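Side-chain contact in tetratricopeptide repeat domain protein (Salinibacter ruber, PDB 3MA5), which is of unknown function but, as a tetratricopeptide repeat protein, probably serves as a helical scaffold for binding partner proteins: residues Ser24-Leu27 with Ala28-Glu32. Numbering follows the deposited sequence.
Sequences SRAL and ALFEE
The amide N of Glu-31 donates to the carbonyl O of Leu-27 over 3.0 Å, with an N-H...O angle of 170°: a nearly straight bond, and its four-residue spacing, repeated by Phe-30 N to Ala-26 O, Leu-29 N to Arg-25 O and Ala-28 N to Ser-24 O, marks an alpha helix. Residues 24-32 thus form unbroken turns of helix 23-36, the second helix of the predicted tetratricopeptide repeat 7-40. The same spacing brings side chains together on successive turns. Leu-27 and Glu-31 cross at an angle: the carboxylate oxygen OE2 of Glu-31 lies 3.5 Å from CD1 of Leu-27, while the other methyl, CD2, is 3.7 Å from that OE2. With chi1 of Leu-27 at 172°, its CG stands opposite the backbone N and beside the carbonyl carbon, which swings the isopropyl end toward the following turn. OE2 also hydrogen-bonds to Tyr-51 OH on helix 42-53, the helix whose Leu-50 touches Leu-27; a polar link and an apolar one thus join helix 23-36 to helix 42-53, within the next predicted repeat, 41-74. Were Glu-31 replaced by an alanine, the Tyr-51 hydroxyl would probably lose this acceptor and the Leu-27 methyls their carboxylate neighbour. Phe-30 and Ala-26 belong to a more buried side, where Phe-30 meets Ala-14 of helix 7-19 as well as Leu-47 of helix 42-53, and Ala-26 meets Leu-18; CB of Ala-26 approaches ring atom CE2 of Phe-30 to 4.3 Å, an apolar contact. Arg-25 is exposed; its chain bends at chi2 (45°), and the guanidinium lies forward along the helix, toward its C-terminal end. There Leu-29 CD2 sits over one face of that group, displaced toward its rim and 3.9 Å from NH2 of Arg-25.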
loop_
_atom_site.group_PDB
_atom_site.type_symbol
_atom_site.label_atom_id
_atom_site.label_comp_id
_atom_site.label_asym_id
_atom_site.label_seq_id
_atom_site.Cartn_x
_atom_site.Cartn_y
_atom_site.Cartn_z
ATOM N N SER A 24 -11.297 5.616 -5.473
ATOM C CA SER A 24 -12.192 4.668 -4.847
ATOM C C SER A 24 -12.002 3.274 -5.428
ATOM O O SER A 24 -12.017 2.287 -4.694
ATOM C CB SER A 24 -13.634 5.138 -4.996
ATOM O OG SER A 24 -14.534 4.062 -4.796
ATOM N N ARG A 25 -11.804 3.207 -6.747
ATOM C CA ARG A 25 -11.593 1.938 -7.445
ATOM C C ARG A 25 -10.213 1.397 -7.105
ATOM O O ARG A 25 -10.054 0.207 -6.836
ATOM C CB ARG A 25 -11.727 2.135 -8.954
ATOM C CG ARG A 25 -11.623 0.859 -9.764
ATOM C CD ARG A 25 -12.441 -0.287 -9.168
ATOM N NE ARG A 25 -12.337 -1.478 -10.012
ATOM C CZ ARG A 25 -12.709 -2.703 -9.651
ATOM N NH1 ARG A 25 -13.221 -2.928 -8.446
ATOM N NH2 ARG A 25 -12.558 -3.709 -10.505
ATOM N N ALA A 26 -9.215 2.276 -7.120
ATOM C CA ALA A 26 -7.865 1.876 -6.768
ATOM C C ALA A 26 -7.904 1.243 -5.373
ATOM O O ALA A 26 -7.357 0.158 -5.167
ATOM C CB ALA A 26 -6.945 3.081 -6.767
ATOM N N LEU A 27 -8.562 1.908 -4.419
ATOM C CA LEU A 27 -8.641 1.387 -3.054
ATOM C C LEU A 27 -9.326 0.029 -2.936
ATOM O O LEU A 27 -8.861 -0.832 -2.200
ATOM C CB LEU A 27 -9.329 2.386 -2.124
ATOM C CG LEU A 27 -9.598 1.802 -0.731
ATOM C CD1 LEU A 27 -8.851 2.560 0.355
ATOM C CD2 LEU A 27 -11.072 1.838 -0.481
ATOM N N ALA A 28 -10.431 -0.158 -3.648
ATOM C CA ALA A 28 -11.146 -1.430 -3.633
ATOM C C ALA A 28 -10.144 -2.535 -3.950
ATOM O O ALA A 28 -9.875 -3.407 -3.128
ATOM C CB ALA A 28 -12.255 -1.416 -4.682
ATOM N N LEU A 29 -9.585 -2.479 -5.150
ATOM C CA LEU A 29 -8.601 -3.454 -5.600
ATOM C C LEU A 29 -7.469 -3.662 -4.586
ATOM O O LEU A 29 -7.149 -4.797 -4.231
ATOM C CB LEU A 29 -8.008 -3.011 -6.946
ATOM C CG LEU A 29 -8.916 -3.057 -8.180
ATOM C CD1 LEU A 29 -8.240 -2.336 -9.331
ATOM C CD2 LEU A 29 -9.222 -4.495 -8.555
ATOM N N PHE A 30 -6.867 -2.570 -4.118
ATOM C CA PHE A 30 -5.768 -2.671 -3.162
ATOM C C PHE A 30 -6.107 -3.475 -1.907
ATOM O O PHE A 30 -5.342 -4.352 -1.506
ATOM C CB PHE A 30 -5.267 -1.275 -2.752
ATOM C CG PHE A 30 -4.338 -0.646 -3.748
ATOM C CD1 PHE A 30 -3.378 -1.409 -4.416
ATOM C CD2 PHE A 30 -4.403 0.717 -4.010
ATOM C CE1 PHE A 30 -2.497 -0.822 -5.331
ATOM C CE2 PHE A 30 -3.526 1.316 -4.925
ATOM C CZ PHE A 30 -2.575 0.543 -5.582
ATOM N N GLU A 31 -7.246 -3.165 -1.291
ATOM C CA GLU A 31 -7.670 -3.837 -0.064
ATOM C C GLU A 31 -7.877 -5.314 -0.295
ATOM O O GLU A 31 -7.521 -6.143 0.550
ATOM C CB GLU A 31 -8.967 -3.219 0.464
ATOM C CG GLU A 31 -8.778 -2.334 1.685
ATOM C CD GLU A 31 -9.934 -1.366 1.876
ATOM O OE1 GLU A 31 -11.080 -1.775 1.610
ATOM O OE2 GLU A 31 -9.704 -0.204 2.292
ATOM N N GLU A 32 -8.463 -5.622 -1.446
ATOM C CA GLU A 32 -8.754 -6.984 -1.874
ATOM C C GLU A 32 -7.434 -7.759 -2.007
ATOM O O GLU A 32 -7.255 -8.838 -1.435
ATOM C CB GLU A 32 -9.469 -6.879 -3.208
ATOM C CG GLU A 32 -9.896 -8.149 -3.859
ATOM C CD GLU A 32 -10.315 -7.872 -5.292
ATOM O OE1 GLU A 32 -9.443 -7.378 -6.056
ATOM O OE2 GLU A 32 -11.497 -8.124 -5.653
#